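Local structure of hypothetical protein PHS013 (Pyrococcus horikoshii, 1WMI) at residues S17-K20 against A21-R24; V38-K42 against F43-K47; H8-V11 against V12-L15. The protein is a RelE/ParE-family toxin of a type II toxin-antitoxin system, and as in RelE relatives probably arrests growth by cleaving mRNA on the ribosome. All blocks are in the same frame, centred on the assembly; numbering follows the deposited sequence.

Contact 1. Residues S17-K20 against A21-R24; sequences SLPK and AHYR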
loop_
_atom_site.group_PDB
_atom_site.type_symbol
_atom_site.label_atom_id
_atom_site.label_comp_id
_atom_site.label_asym_id
_atom_site.label_seq_id
_atom_site.Cartn_x
_atom_site.Cartn_y
_atom_site.Cartn_z
ATOM N N SER A 17 -10.563 -21.356 -7.475
ATOM C CA SER A 17 -9.224 -21.842 -7.788
ATOM C C SER A 17 -8.321 -21.658 -6.582
ATOM O O SER A 17 -7.203 -22.163 -6.541
ATOM C CB SER A 17 -8.642 -21.066 -8.971
ATOM O OG SER A 17 -9.424 -21.226 -10.141
ATOM N N LEU A 18 -8.819 -20.934 -5.589
ATOM C CA LEU A 18 -8.039 -20.667 -4.392
ATOM C C LEU A 18 -8.028 -21.765 -3.346
ATOM O O LEU A 18 -9.011 -22.492 -3.161
ATOM C CB LEU A 18 -8.511 -19.371 -3.725
ATOM C CG LEU A 18 -7.952 -18.048 -4.257
ATOM C CD1 LEU A 18 -8.074 -18.001 -5.777
ATOM C CD2 LEU A 18 -8.698 -16.888 -3.603
ATOM N N PRO A 19 -6.894 -21.893 -2.642
ATOM C CA PRO A 19 -6.710 -22.884 -1.585
ATOM C C PRO A 19 -7.722 -22.556 -0.482
ATOM O O PRO A 19 -8.089 -21.396 -0.300
ATOM C CB PRO A 19 -5.274 -22.632 -1.130
ATOM C CG PRO A 19 -4.614 -22.080 -2.357
ATOM C CD PRO A 19 -5.652 -21.137 -2.873
ATOM N N LYS A 20 -8.172 -23.574 0.237
ATOM C CA LYS A 20 -9.133 -23.397 1.319
ATOM C C LYS A 20 -8.749 -22.158 2.148
ATOM O O LYS A 20 -9.577 -21.278 2.401
ATOM C CB LYS A 20 -9.128 -24.663 2.185
ATOM C CG LYS A 20 -10.336 -24.870 3.074
ATOM C CD LYS A 20 -10.447 -26.344 3.478
ATOM C CE LYS A 20 -9.268 -26.819 4.334
ATOM N NZ LYS A 20 -9.349 -26.358 5.753
ATOM N N ALA A 21 -7.479 -22.087 2.537
ATOM C CA ALA A 21 -6.950 -20.982 3.333
ATOM C C ALA A 21 -7.196 -19.600 2.734
ATOM O O ALA A 21 -7.651 -18.694 3.432
ATOM C CB ALA A 21 -5.452 -21.177 3.554
ATOM N N HIS A 22 -6.876 -19.429 1.454
ATOM C CA HIS A 22 -7.065 -18.143 0.786
ATOM C C HIS A 22 -8.536 -17.741 0.725
ATOM O O HIS A 22 -8.882 -16.564 0.859
ATOM C CB HIS A 22 -6.496 -18.194 -0.631
ATOM C CG HIS A 22 -5.000 -18.277 -0.680
ATOM N ND1 HIS A 22 -4.297 -19.334 -0.135
ATOM C CD2 HIS A 22 -4.084 -17.439 -1.207
ATOM C CE1 HIS A 22 -3.005 -19.136 -0.333
ATOM N NE2 HIS A 22 -2.845 -17.998 -0.978
ATOM N N TYR A 23 -9.395 -18.723 0.507
ATOM C CA TYR A 23 -10.821 -18.472 0.431
ATOM C C TYR A 23 -11.315 -17.943 1.768
ATOM O O TYR A 23 -12.103 -17.002 1.824
ATOM C CB TYR A 23 -11.556 -19.761 0.090
ATOM C CG TYR A 23 -13.043 -19.592 0.003
ATOM C CD1 TYR A 23 -13.608 -18.780 -0.974
ATOM C CD2 TYR A 23 -13.892 -20.249 0.893
ATOM C CE1 TYR A 23 -14.979 -18.623 -1.066
ATOM C CE2 TYR A 23 -15.265 -20.096 0.809
ATOM C CZ TYR A 23 -15.801 -19.282 -0.179
ATOM O OH TYR A 23 -17.161 -19.127 -0.285
ATOM N N ARG A 24 -10.838 -18.559 2.844
ATOM C CA ARG A 24 -11.207 -18.173 4.201
ATOM C C ARG A 24 -10.870 -16.698 4.440
ATOM O O ARG A 24 -11.653 -15.954 5.041
ATOM C CB ARG A 24 -10.453 -19.067 5.187
ATOM C CG ARG A 24 -10.940 -19.027 6.620
ATOM C CD ARG A 24 -10.205 -20.082 7.431
ATOM N NE ARG A 24 -10.564 -21.441 7.031
ATOM C CZ ARG A 24 -9.688 -22.391 6.715
ATOM N NH1 ARG A 24 -10.117 -23.599 6.374
ATOM N NH2 ARG A 24 -8.385 -22.132 6.721
#
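Tyr-23 N donates to Pro-19 O at 3.1 Å and Arg-24 N to Lys-20 O at 3.0 Å, two nearly straight bonds that close the first turn of helix 20-33. Pro-19 is the N-cap: its carbonyl opens the helical ladder, while its own nitrogen, tied up in the ring, has no hydrogen to give. One turn apart, Lys-20 and Arg-24 run side by side in the same direction. Lys-20 NZ comes to 2.9 Å from Arg-24 NH1, in the plane of the guanidinium at its edge; both are donors, so this is a like-charge approach and not a bond. The lysine chain, bent at both outer torsions, also brings CG to the same NH1. In another protein chain an acidic side chain packs on Lys-20, and Arg-24 NH1 has a long, weak ion pair to one, which may ease the repulsion between the two cations. Tyr-23 OH bonds to the backbone of another protein chain. The Pro-19 ring meets the His-22 imidazole obliquely, CG lying 3.5 Å from ND1. That puts ND1 in an apolar setting with no polar partner, whereas NE2 is bonded to Asp-63. Leu-18 crosses His-22 at about a right angle, its CB 3.9 Å from the histidine CB. The contact thus forms the surface-lying start of helix 20-33, just after the loop from helix 9-15, with Tyr-23 packing on Leu-15 of that preceding helix.

Contact 2. Residues V38-K42 against F43-K47; sequences VPREK and FDVIK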
loop_
_atom_site.group_PDB
_atom_site.type_symbol
_atom_site.label_atom_id
_atom_site.label_comp_id
_atom_site.label_asym_id
_atom_site.label_seq_id
_atom_site.Cartn_x
_atom_site.Cartn_y
_atom_site.Cartn_z
ATOM N N VAL A 38 -12.988 0.796 3.917
ATOM C CA VAL A 38 -11.579 0.929 3.574
ATOM C C VAL A 38 -10.689 0.522 4.746
ATOM O O VAL A 38 -10.195 1.367 5.488
ATOM C CB VAL A 38 -11.219 2.383 3.151
ATOM C CG1 VAL A 38 -9.784 2.423 2.618
ATOM C CG2 VAL A 38 -12.193 2.883 2.087
ATOM N N PRO A 39 -10.505 -0.791 4.946
ATOM C CA PRO A 39 -9.665 -1.300 6.035
ATOM C C PRO A 39 -8.207 -1.156 5.602
ATOM O O PRO A 39 -7.520 -2.143 5.358
ATOM C CB PRO A 39 -10.104 -2.756 6.143
ATOM C CG PRO A 39 -10.394 -3.101 4.712
ATOM C CD PRO A 39 -11.172 -1.901 4.240
ATOM N N ARG A 40 -7.757 0.092 5.501
ATOM C CA ARG A 40 -6.410 0.413 5.048
ATOM C C ARG A 40 -5.262 -0.379 5.644
ATOM O O ARG A 40 -4.466 -0.963 4.911
ATOM C CB ARG A 40 -6.136 1.907 5.240
ATOM C CG ARG A 40 -4.704 2.313 4.926
ATOM C CD ARG A 40 -4.646 3.346 3.806
ATOM N NE ARG A 40 -3.340 4.001 3.744
ATOM C CZ ARG A 40 -2.948 4.826 2.775
ATOM N NH1 ARG A 40 -1.738 5.367 2.823
ATOM N NH2 ARG A 40 -3.755 5.106 1.759
ATOM N N GLU A 41 -5.182 -0.393 6.969
ATOM C CA GLU A 41 -4.110 -1.071 7.687
ATOM C C GLU A 41 -4.035 -2.577 7.489
ATOM O O GLU A 41 -2.987 -3.113 7.118
ATOM C CB GLU A 41 -4.234 -0.785 9.183
ATOM C CG GLU A 41 -2.937 -0.388 9.861
ATOM C CD GLU A 41 -2.834 1.111 10.076
ATOM O OE1 GLU A 41 -3.752 1.678 10.705
ATOM O OE2 GLU A 41 -1.842 1.723 9.624
ATOM N N LYS A 42 -5.148 -3.257 7.736
ATOM C CA LYS A 42 -5.184 -4.708 7.634
ATOM C C LYS A 42 -5.057 -5.267 6.227
ATOM O O LYS A 42 -4.579 -6.385 6.051
ATOM C CB LYS A 42 -6.461 -5.243 8.288
ATOM C CG LYS A 42 -6.470 -6.751 8.514
ATOM C CD LYS A 42 -7.344 -7.105 9.708
ATOM C CE LYS A 42 -6.805 -6.478 10.993
ATOM N NZ LYS A 42 -7.798 -6.572 12.091
ATOM N N PHE A 43 -5.471 -4.501 5.225
ATOM C CA PHE A 43 -5.397 -4.993 3.861
ATOM C C PHE A 43 -4.616 -4.130 2.879
ATOM O O PHE A 43 -4.818 -4.229 1.667
ATOM C CB PHE A 43 -6.810 -5.243 3.341
ATOM C CG PHE A 43 -7.511 -6.367 4.039
ATOM C CD1 PHE A 43 -7.143 -7.685 3.791
ATOM C CD2 PHE A 43 -8.517 -6.115 4.965
ATOM C CE1 PHE A 43 -7.762 -8.739 4.452
ATOM C CE2 PHE A 43 -9.144 -7.162 5.633
ATOM C CZ PHE A 43 -8.764 -8.479 5.374
ATOM N N ASP A 44 -3.741 -3.277 3.405
ATOM C CA ASP A 44 -2.881 -2.419 2.583
ATOM C C ASP A 44 -3.645 -1.822 1.407
ATOM O O ASP A 44 -3.123 -1.725 0.297
ATOM C CB ASP A 44 -1.705 -3.256 2.065
ATOM C CG ASP A 44 -0.462 -2.426 1.795
ATOM O OD1 ASP A 44 -0.527 -1.178 1.892
ATOM O OD2 ASP A 44 0.590 -3.032 1.481
ATOM N N VAL A 45 -4.880 -1.411 1.653
ATOM C CA VAL A 45 -5.715 -0.860 0.600
ATOM C C VAL A 45 -5.338 0.550 0.148
ATOM O O VAL A 45 -4.915 1.382 0.954
ATOM C CB VAL A 45 -7.203 -0.856 1.035
ATOM C CG1 VAL A 45 -7.610 -2.238 1.539
ATOM C CG2 VAL A 45 -7.418 0.167 2.116
ATOM N N ILE A 46 -5.501 0.807 -1.151
ATOM C CA ILE A 46 -5.223 2.120 -1.728
ATOM C C ILE A 46 -6.401 2.578 -2.587
ATOM O O ILE A 46 -7.060 1.763 -3.235
ATOM C CB ILE A 46 -3.975 2.101 -2.623
ATOM C CG1 ILE A 46 -4.175 1.110 -3.773
ATOM C CG2 ILE A 46 -2.747 1.754 -1.798
ATOM C CD1 ILE A 46 -3.063 1.136 -4.801
ATOM N N LYS A 47 -6.673 3.881 -2.589
ATOM C CA LYS A 47 -7.764 4.409 -3.401
ATOM C C LYS A 47 -7.281 4.639 -4.830
ATOM O O LYS A 47 -6.437 5.507 -5.081
ATOM C CB LYS A 47 -8.289 5.726 -2.829
ATOM C CG LYS A 47 -9.494 6.275 -3.584
ATOM C CD LYS A 47 -10.123 7.456 -2.855
ATOM C CE LYS A 47 -9.179 8.650 -2.817
ATOM N NZ LYS A 47 -9.781 9.843 -2.157
#
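Phe-43 N gives its hydrogen to Pro-39 O at 3.1 Å, closing one helical turn, and Val-45 N makes a weak bond of 3.3 Å to Arg-40 O after the chain has left the helix. Between them Asp-44 takes a positive phi (42°), which turns the backbone out of the helix toward strand 46-49.

The apolar contacts gather round Phe-43 and Val-45. Pro-39 approaches the rim of the Phe-43 ring, CG lying 3.6 Å from CD2, while Lys-42 CG lies over one face, toward the rim, in a CH-pi contact 4.2 Å from the Phe-43 ring centroid. The ring reaches these partners with its CG anti to the carbonyl carbon (chi1 -67°), and it also meets Phe-29 of helix 20-33 edge-to-face. Further along, the Val-45 methyls pack against Val-38 and Pro-39, with Val-45 CG1 4.3 Å from Pro-39 CG.

The polar ends find partners on other chains. The Arg-40 chain passes the Val-45 carbonyl, CD 3.5 Å from Val-45 O, before its NH1 forms a salt bridge with an acidic side chain of another protein chain. Asp-44 OD2 receives salt bridges from both Arg-58 and Arg-60 of the second subunit, two positive partners that would favour its ionised form.

Pro-39 is the centre of an inverse gamma turn, closed by a weak bond from Arg-40 N to Val-38 O. Gamma turn, weakly bonded helical turn and positive-phi exit together lead the chain, after the loop that follows helix 20-33, into strand 46-49, an outermost strand of this chain's mixed sheet.

Contact 3. Residues H8-V11 against V12-L15; sequences HKQV and VKAL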
loop_
_atom_site.group_PDB
_atom_site.type_symbol
_atom_site.label_atom_id
_atom_site.label_comp_id
_atom_site.label_asym_id
_atom_site.label_seq_id
_atom_site.Cartn_x
_atom_site.Cartn_y
_atom_site.Cartn_z
ATOM N N HIS A 8 -18.927 -9.858 -8.210
ATOM C CA HIS A 8 -19.230 -10.050 -9.615
ATOM C C HIS A 8 -19.110 -11.536 -9.910
ATOM O O HIS A 8 -18.250 -12.220 -9.355
ATOM C CB HIS A 8 -18.272 -9.247 -10.497
ATOM C CG HIS A 8 -18.635 -9.278 -11.950
ATOM N ND1 HIS A 8 -18.600 -10.433 -12.695
ATOM C CD2 HIS A 8 -19.078 -8.304 -12.778
ATOM C CE1 HIS A 8 -19.008 -10.171 -13.927
ATOM N NE2 HIS A 8 -19.304 -8.888 -14.001
ATOM N N LYS A 9 -19.988 -12.021 -10.781
ATOM C CA LYS A 9 -20.048 -13.427 -11.172
ATOM C C LYS A 9 -18.699 -14.049 -11.505
ATOM O O LYS A 9 -18.381 -15.137 -11.023
ATOM C CB LYS A 9 -20.976 -13.588 -12.376
ATOM C CG LYS A 9 -21.938 -14.765 -12.296
ATOM C CD LYS A 9 -23.082 -14.505 -11.324
ATOM C CE LYS A 9 -24.337 -15.257 -11.771
ATOM N NZ LYS A 9 -25.464 -15.146 -10.806
ATOM N N GLN A 10 -17.910 -13.364 -12.330
ATOM C CA GLN A 10 -16.607 -13.883 -12.727
ATOM C C GLN A 10 -15.632 -14.005 -11.559
ATOM O O GLN A 10 -14.734 -14.840 -11.590
ATOM C CB GLN A 10 -15.990 -13.012 -13.829
ATOM C CG GLN A 10 -16.841 -12.860 -15.094
ATOM C CD GLN A 10 -17.371 -14.184 -15.647
ATOM O OE1 GLN A 10 -16.652 -15.181 -15.712
ATOM N NE2 GLN A 10 -18.635 -14.186 -16.063
ATOM N N VAL A 11 -15.793 -13.162 -10.540
ATOM C CA VAL A 11 -14.931 -13.226 -9.360
ATOM C C VAL A 11 -15.275 -14.496 -8.596
ATOM O O VAL A 11 -14.390 -15.248 -8.188
ATOM C CB VAL A 11 -15.142 -12.007 -8.415
ATOM C CG1 VAL A 11 -14.514 -12.289 -7.041
ATOM C CG2 VAL A 11 -14.513 -10.756 -9.030
ATOM N N VAL A 12 -16.567 -14.732 -8.402
ATOM C CA VAL A 12 -17.013 -15.929 -7.694
ATOM C C VAL A 12 -16.376 -17.167 -8.334
ATOM O O VAL A 12 -15.915 -18.070 -7.641
ATOM C CB VAL A 12 -18.568 -16.069 -7.734
ATOM C CG1 VAL A 12 -19.003 -17.423 -7.160
ATOM C CG2 VAL A 12 -19.213 -14.938 -6.933
ATOM N N LYS A 13 -16.335 -17.194 -9.661
ATOM C CA LYS A 13 -15.761 -18.326 -10.375
ATOM C C LYS A 13 -14.265 -18.449 -10.107
ATOM O O LYS A 13 -13.769 -19.535 -9.823
ATOM C CB LYS A 13 -16.003 -18.182 -11.882
ATOM C CG LYS A 13 -15.509 -19.364 -12.713
ATOM C CD LYS A 13 -15.609 -19.078 -14.207
ATOM C CE LYS A 13 -15.300 -20.323 -15.023
ATOM N NZ LYS A 13 -13.982 -20.910 -14.642
ATOM N N ALA A 14 -13.553 -17.328 -10.192
ATOM C CA ALA A 14 -12.106 -17.313 -9.965
ATOM C C ALA A 14 -11.748 -17.731 -8.540
ATOM O O ALA A 14 -10.678 -18.293 -8.286
ATOM C CB ALA A 14 -11.550 -15.917 -10.257
ATOM N N LEU A 15 -12.674 -17.454 -7.626
ATOM C CA LEU A 15 -12.535 -17.746 -6.203
ATOM C C LEU A 15 -12.399 -19.231 -5.907
ATOM O O LEU A 15 -11.851 -19.625 -4.881
ATOM C CB LEU A 15 -13.755 -17.188 -5.464
ATOM C CG LEU A 15 -13.579 -16.196 -4.313
ATOM C CD1 LEU A 15 -12.420 -15.237 -4.572
ATOM C CD2 LEU A 15 -14.897 -15.440 -4.136
#
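Helix 9-15 opens with a side-chain N-cap and then runs on through regular i to i+4 bonds, beginning where Val-12 N meets His-8 O at 3.2 Å. His-8 is the cap: its ND1 accepts from Gln-10 N at 3.0 Å, the donor lying only 1° out of the imidazole plane, so the ring nitrogen serves an amide of the first turn that has no helical carbonyl before it. With chi1 at -173° CG lies beside the residue's own carbonyl carbon, and the edge of the ring faces this first-turn amide. The same residue ends strand 4-8 and pairs with a strand of another protein chain, so the sheet runs on across that interface just as this chain turns from strand into helix. Lys-13 N and Ala-14 N continue the ladder to Lys-9 O and Gln-10 O, the latter bond with its donor tilted 30° from the carbonyl plane; Leu-15 N closes on Val-11 O at 2.9 Å. On the buried side Val-11 CG1 lies 4.3 Å from Leu-15 CD2 one turn on, the two packing on Ile-79 and Leu-82 of strand 76-83 respectively. Val-12 meets an apolar side chain of the other protein chain.

In the fold
The three contacts follow one another along the chain in the order 3, 1, 2. Contact 3 belongs to helix 9-15 with its cap, contact 1 to the start of helix 20-33 and the loop before it; they touch directly, Tyr-23 CD1 lying 4.2 Å from Leu-15 CG, with centres about 13 Å apart. Helix 20-33 then leads on to contact 2, whose centre is about 20 Å from that of contact 1, the nearest atoms being about 8 Å apart. Contacts 2 and 3, centres about 21 Å apart, lie on opposite sides of the chain's centre, each including residues of an outermost strand, 46-49 and 4-8. All three reach chains of another protein, contact 2 two of them and also the second toxin subunit.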